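Local structure of putative ring-cleaving dioxygenase mhqO (Bacillus subtilis subsp. subtilis, 3OAJ) at residues 230-233 with 234-238; 246-250 with 251-255. The protein is a putative extradiol-type ring-cleaving dioxygenase that is thought to bind one iron(II) ion and may contribute to the degradation of aromatic compounds. All coordinates share one frame; numbering follows the deposited sequence.

Contact 1: residues 230-233 with 234-238; sequences LDWQ and RYIAS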
loop_
_atom_site.group_PDB
_atom_site.type_symbol
_atom_site.label_atom_id
_atom_site.label_comp_id
_atom_site.label_asym_id
_atom_site.label_seq_id
_atom_site.Cartn_x
_atom_site.Cartn_y
_atom_site.Cartn_z
ATOM N N LEU A 230 -6.455 4.135 19.643
ATOM C CA LEU A 230 -6.500 3.492 20.961
ATOM C C LEU A 230 -7.822 2.756 21.148
ATOM O O LEU A 230 -7.856 1.666 21.709
ATOM C CB LEU A 230 -6.261 4.509 22.090
ATOM C CG LEU A 230 -4.920 5.265 22.032
ATOM C CD1 LEU A 230 -4.908 6.442 23.012
ATOM C CD2 LEU A 230 -3.729 4.330 22.275
ATOM N N ASP A 231 -8.906 3.345 20.659
ATOM C CA ASP A 231 -10.215 2.690 20.705
ATOM C C ASP A 231 -10.161 1.397 19.884
ATOM O O ASP A 231 -10.671 0.363 20.312
ATOM C CB ASP A 231 -11.313 3.621 20.156
ATOM C CG ASP A 231 -11.596 4.833 21.058
ATOM O OD1 ASP A 231 -11.150 4.860 22.221
ATOM O OD2 ASP A 231 -12.290 5.767 20.591
ATOM N N TRP A 232 -9.539 1.458 18.700
ATOM C CA TRP A 232 -9.364 0.262 17.874
ATOM C C TRP A 232 -8.579 -0.798 18.626
ATOM O O TRP A 232 -8.928 -1.966 18.582
ATOM C CB TRP A 232 -8.600 0.594 16.599
ATOM C CG TRP A 232 -9.408 1.057 15.428
ATOM C CD1 TRP A 232 -9.538 2.337 14.976
ATOM C CD2 TRP A 232 -10.166 0.237 14.537
ATOM N NE1 TRP A 232 -10.326 2.363 13.852
ATOM C CE2 TRP A 232 -10.732 1.089 13.564
ATOM C CE3 TRP A 232 -10.408 -1.141 14.459
ATOM C CZ2 TRP A 232 -11.533 0.611 12.519
ATOM C CZ3 TRP A 232 -11.221 -1.621 13.421
ATOM C CH2 TRP A 232 -11.767 -0.741 12.468
ATOM N N GLN A 233 -7.504 -0.409 19.313
ATOM C CA GLN A 233 -6.693 -1.409 20.018
ATOM C C GLN A 233 -7.514 -2.170 21.064
ATOM O O GLN A 233 -7.412 -3.422 21.176
ATOM C CB GLN A 233 -5.488 -0.759 20.697
ATOM C CG GLN A 233 -4.525 -1.724 21.358
ATOM C CD GLN A 233 -3.506 -0.964 22.177
ATOM O OE1 GLN A 233 -3.845 -0.337 23.180
ATOM N NE2 GLN A 233 -2.261 -0.979 21.731
ATOM N N ARG A 234 -8.286 -1.411 21.844
ATOM C CA ARG A 234 -9.134 -1.981 22.881
ATOM C C ARG A 234 -10.197 -2.906 22.278
ATOM O O ARG A 234 -10.411 -4.020 22.770
ATOM C CB ARG A 234 -9.785 -0.882 23.731
ATOM C CG ARG A 234 -8.756 -0.018 24.503
ATOM C CD ARG A 234 -9.376 0.909 25.564
ATOM N NE ARG A 234 -10.547 1.636 25.084
ATOM C CZ ARG A 234 -10.535 2.847 24.538
ATOM N NH1 ARG A 234 -9.392 3.528 24.393
ATOM N NH2 ARG A 234 -11.685 3.384 24.137
ATOM N N TYR A 235 -10.816 -2.451 21.192
ATOM C CA TYR A 235 -11.883 -3.222 20.558
ATOM C C TYR A 235 -11.363 -4.512 19.903
ATOM O O TYR A 235 -11.923 -5.582 20.118
ATOM C CB TYR A 235 -12.668 -2.388 19.527
ATOM C CG TYR A 235 -13.949 -3.102 19.125
ATOM C CD1 TYR A 235 -15.148 -2.851 19.794
ATOM C CD2 TYR A 235 -13.940 -4.097 18.140
ATOM C CE1 TYR A 235 -16.318 -3.532 19.455
ATOM C CE2 TYR A 235 -15.095 -4.783 17.802
ATOM C CZ TYR A 235 -16.276 -4.500 18.460
ATOM O OH TYR A 235 -17.417 -5.198 18.120
ATOM N N ILE A 236 -10.318 -4.398 19.089
ATOM C CA ILE A 236 -9.761 -5.561 18.410
ATOM C C ILE A 236 -9.306 -6.633 19.408
ATOM O O ILE A 236 -9.590 -7.819 19.216
ATOM C CB ILE A 236 -8.617 -5.154 17.455
ATOM C CG1 ILE A 236 -9.174 -4.270 16.327
ATOM C CG2 ILE A 236 -7.892 -6.385 16.896
ATOM C CD1 ILE A 236 -10.336 -4.904 15.506
ATOM N N ALA A 237 -8.631 -6.210 20.484
ATOM C CA ALA A 237 -8.093 -7.145 21.491
ATOM C C ALA A 237 -9.179 -7.878 22.251
ATOM O O ALA A 237 -8.970 -8.996 22.726
ATOM C CB ALA A 237 -7.211 -6.414 22.477
ATOM N N SER A 238 -10.326 -7.230 22.391
ATOM C CA SER A 238 -11.416 -7.815 23.139
ATOM C C SER A 238 -12.340 -8.624 22.234
ATOM O O SER A 238 -13.250 -9.313 22.722
ATOM C CB SER A 238 -12.168 -6.734 23.912
ATOM O OG SER A 238 -12.700 -5.749 23.060
#

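Contact 2: residues 246-250 with 251-255; sequences VRDRN and YFNAI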
loop_
_atom_site.group_PDB
_atom_site.type_symbol
_atom_site.label_atom_id
_atom_site.label_comp_id
_atom_site.label_asym_id
_atom_site.label_seq_id
_atom_site.Cartn_x
_atom_site.Cartn_y
_atom_site.Cartn_z
ATOM N N VAL A 246 0.920 0.282 20.702
ATOM C CA VAL A 246 1.112 1.371 19.756
ATOM C C VAL A 246 2.604 1.597 19.572
ATOM O O VAL A 246 3.350 1.720 20.558
ATOM C CB VAL A 246 0.483 2.692 20.253
ATOM C CG1 VAL A 246 0.781 3.832 19.279
ATOM C CG2 VAL A 246 -1.022 2.535 20.472
ATOM N N ARG A 247 3.026 1.644 18.311
ATOM C CA ARG A 247 4.390 1.949 17.923
ATOM C C ARG A 247 4.426 3.249 17.149
ATOM O O ARG A 247 3.690 3.422 16.179
ATOM C CB ARG A 247 4.958 0.793 17.094
ATOM C CG ARG A 247 5.163 -0.460 17.947
ATOM C CD ARG A 247 5.404 -1.716 17.143
ATOM N NE ARG A 247 5.457 -2.860 18.053
ATOM C CZ ARG A 247 5.332 -4.131 17.686
ATOM N NH1 ARG A 247 5.150 -4.451 16.412
ATOM N NH2 ARG A 247 5.385 -5.082 18.604
ATOM N N ASP A 248 5.289 4.162 17.585
ATOM C CA ASP A 248 5.486 5.446 16.905
ATOM C C ASP A 248 6.376 5.266 15.663
ATOM O O ASP A 248 7.575 4.972 15.783
ATOM C CB ASP A 248 6.105 6.424 17.915
ATOM C CG ASP A 248 6.409 7.790 17.326
ATOM O OD1 ASP A 248 6.225 8.014 16.108
ATOM O OD2 ASP A 248 6.849 8.659 18.112
ATOM N N ARG A 249 5.788 5.402 14.473
ATOM C CA ARG A 249 6.541 5.274 13.210
ATOM C C ARG A 249 6.896 6.620 12.597
ATOM O O ARG A 249 7.236 6.702 11.408
ATOM C CB ARG A 249 5.778 4.410 12.194
ATOM C CG ARG A 249 5.326 3.035 12.714
ATOM C CD ARG A 249 6.497 2.204 13.214
ATOM N NE ARG A 249 6.256 0.767 13.126
ATOM C CZ ARG A 249 7.047 -0.173 13.649
ATOM N NH1 ARG A 249 8.132 0.158 14.346
ATOM N NH2 ARG A 249 6.743 -1.458 13.498
ATOM N N ASN A 250 6.812 7.670 13.418
ATOM C CA ASN A 250 7.198 9.040 13.049
ATOM C C ASN A 250 6.149 9.731 12.191
ATOM O O ASN A 250 5.713 10.824 12.520
ATOM C CB ASN A 250 8.587 9.079 12.371
ATOM C CG ASN A 250 9.230 10.466 12.387
ATOM O OD1 ASN A 250 8.633 11.450 12.818
ATOM N ND2 ASN A 250 10.467 10.537 11.917
ATOM N N TYR A 251 5.730 9.093 11.101
ATOM C CA TYR A 251 4.781 9.726 10.159
ATOM C C TYR A 251 3.346 9.291 10.439
ATOM O O TYR A 251 2.406 9.768 9.813
ATOM C CB TYR A 251 5.236 9.454 8.718
ATOM C CG TYR A 251 6.721 9.722 8.634
ATOM C CD1 TYR A 251 7.650 8.679 8.522
ATOM C CD2 TYR A 251 7.208 11.018 8.796
ATOM C CE1 TYR A 251 9.026 8.942 8.530
ATOM C CE2 TYR A 251 8.573 11.281 8.809
ATOM C CZ TYR A 251 9.471 10.239 8.675
ATOM O OH TYR A 251 10.813 10.527 8.682
ATOM N N PHE A 252 3.208 8.384 11.400
ATOM C CA PHE A 252 1.921 7.854 11.896
ATOM C C PHE A 252 2.270 6.945 13.072
ATOM O O PHE A 252 3.420 6.531 13.203
ATOM C CB PHE A 252 1.160 7.059 10.805
ATOM C CG PHE A 252 1.985 5.998 10.132
ATOM C CD1 PHE A 252 2.062 4.708 10.654
ATOM C CD2 PHE A 252 2.717 6.298 8.978
ATOM C CE1 PHE A 252 2.825 3.722 10.033
ATOM C CE2 PHE A 252 3.498 5.306 8.365
ATOM C CZ PHE A 252 3.578 4.031 8.901
ATOM N N ASN A 253 1.282 6.665 13.927
ATOM C CA ASN A 253 1.382 5.618 14.945
ATOM C C ASN A 253 0.689 4.373 14.394
ATOM O O ASN A 253 -0.254 4.480 13.605
ATOM C CB ASN A 253 0.738 6.075 16.257
ATOM C CG ASN A 253 1.514 7.203 16.929
ATOM O OD1 ASN A 253 2.739 7.268 16.838
ATOM N ND2 ASN A 253 0.795 8.124 17.566
ATOM N N ALA A 254 1.188 3.206 14.791
ATOM C CA ALA A 254 0.750 1.914 14.267
ATOM C C ALA A 254 0.416 0.901 15.353
ATOM O O ALA A 254 1.093 0.842 16.367
ATOM C CB ALA A 254 1.837 1.332 13.382
ATOM N N ILE A 255 -0.646 0.123 15.123
ATOM C CA ILE A 255 -0.874 -1.143 15.826
ATOM C C ILE A 255 -1.071 -2.220 14.775
ATOM O O ILE A 255 -1.553 -1.943 13.672
ATOM C CB ILE A 255 -2.090 -1.101 16.785
ATOM C CG1 ILE A 255 -3.386 -0.727 16.040
ATOM C CG2 ILE A 255 -1.824 -0.100 17.908
ATOM C CD1 ILE A 255 -4.638 -0.743 16.923
#

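Contact 1: residues 230-233 with 234-238
Leu-230 to Gln-233 and Arg-234 to Ala-237 meet as neighbouring turns of one helix, 226-238, which lies against the sheet near the chain's edge. Four successive i to i+4 backbone bonds join the turns. The straightest runs from Ile-236 N to Trp-232 O, 2.8 Å, with an N-H...O angle of 172°.

On the outer side, Asp-231 and Arg-234 form an i to i+3 salt bridge. Arg-234 sets CG beside its backbone N and bends at chi3 (-46°). This folds the guanidinium back alongside the carboxylate, with the two planes 77° apart. Asp-231 OD1 therefore meets the guanidinium on a slant, not as a flat two-pronged pair. Arg-234 NH2 lies 2.5 Å from Asp-231 OD1, which is very short, so the exact length is doubtful. One guanidinium face lies over Asp-231 CA. Glu-227 OE2 also comes close to Asp-231 OD1, and the arginine probably offsets some of that like charge.

On the buried side, Ile-236 lies at the edge of the Trp-232 indole, near the ring plane. Ile-236 CG1 is 3.8 Å from Trp-232 CE3, and Ile-236 CD1 is 4.0 Å from Trp-232 CZ3. Ile-236 also rests on Phe-257 of strand 253-258 and on Ile-174 of helix 164-174, while Lys-4 makes a cation-pi contact with the indole. Gln-233 NE2 donates to Thr-244 O, in the loop after the helix.

This is an amphipathic helix packed on a sheet, in the beta-alpha-beta-beta-beta order of the vicinal oxygen chelate (VOC) fold.

Contact 2: residues 246-250 with 251-255
Arg-249 sets CG beside its backbone N (chi1 -52°), near Phe-252 CE1, and the bend at chi2 (-57°) turns the rest of the chain. Phe-252 holds CG between its backbone N and carbonyl carbon, which turns its ring to Arg-249 CB at the turn end of a beta hairpin. Strands 247-248 and 253-258 form the hairpin, at one edge of the sheet that carries the metal site. Arg-249 CB makes a CH-pi contact over one face of the Phe-252 ring, offset toward its rim and 3.7 Å from CE1. Phe-252 also meets the ring of His-11, which binds the zinc ion with His-218 and Glu-266. The phenylalanine side chain comes within about 5 Å of the zinc, and Ala-254 touches Glu-266. The hairpin thus helps line the metal pocket.

Arg-247 and Ala-254 are a hydrogen-bonded pair: Arg-247 N to Ala-254 O and Ala-254 N to Arg-247 O are both 2.9 Å. Arg-249 N to Phe-252 O, also 2.9 Å, closes the loop. At its tip Asn-250 has positive phi. A weak bond from Tyr-251 N to Arg-249 O, 2.8 Å, fits a classic gamma turn there.

Asn-250 lies over one face of the Tyr-251 ring, its amide tilted 21° from the ring plane. Asn-250 CB stands 3.9 Å from the ring centroid. Tyr-251 OH is hydrogen-bonded to Asp-277 OD2, and Asn-250 OD1 makes a weak hydrogen bond with His-276 NE2. Asp-248 makes an Asx turn: its OD1 accepts from Asn-250 N at 2.8 Å, nearly in line with the carboxylate C-O bond.

How the contacts relate
Contact 1 closes before contact 2 opens, and a short link from helix 226-238 to strand 247-248 joins them. Their centres are about 15 Å apart. Both fall within the second VOC range. The helix packs against the hairpin: Leu-230 CD2 is 3.7 Å from Val-246 CG2, and Gln-233 N is 3.7 Å from Ile-255 CD1. The hairpin strands end an eight-stranded sheet that also holds strand 264-269, with Glu-266. Contact 2 reaches the metal pocket directly. Contact 1 lies further out, with Trp-232 about 10 Å from Glu-266 between side chains. Its helix packs on Val-246 and Ile-255, further from the metal than Phe-252 and Ala-254.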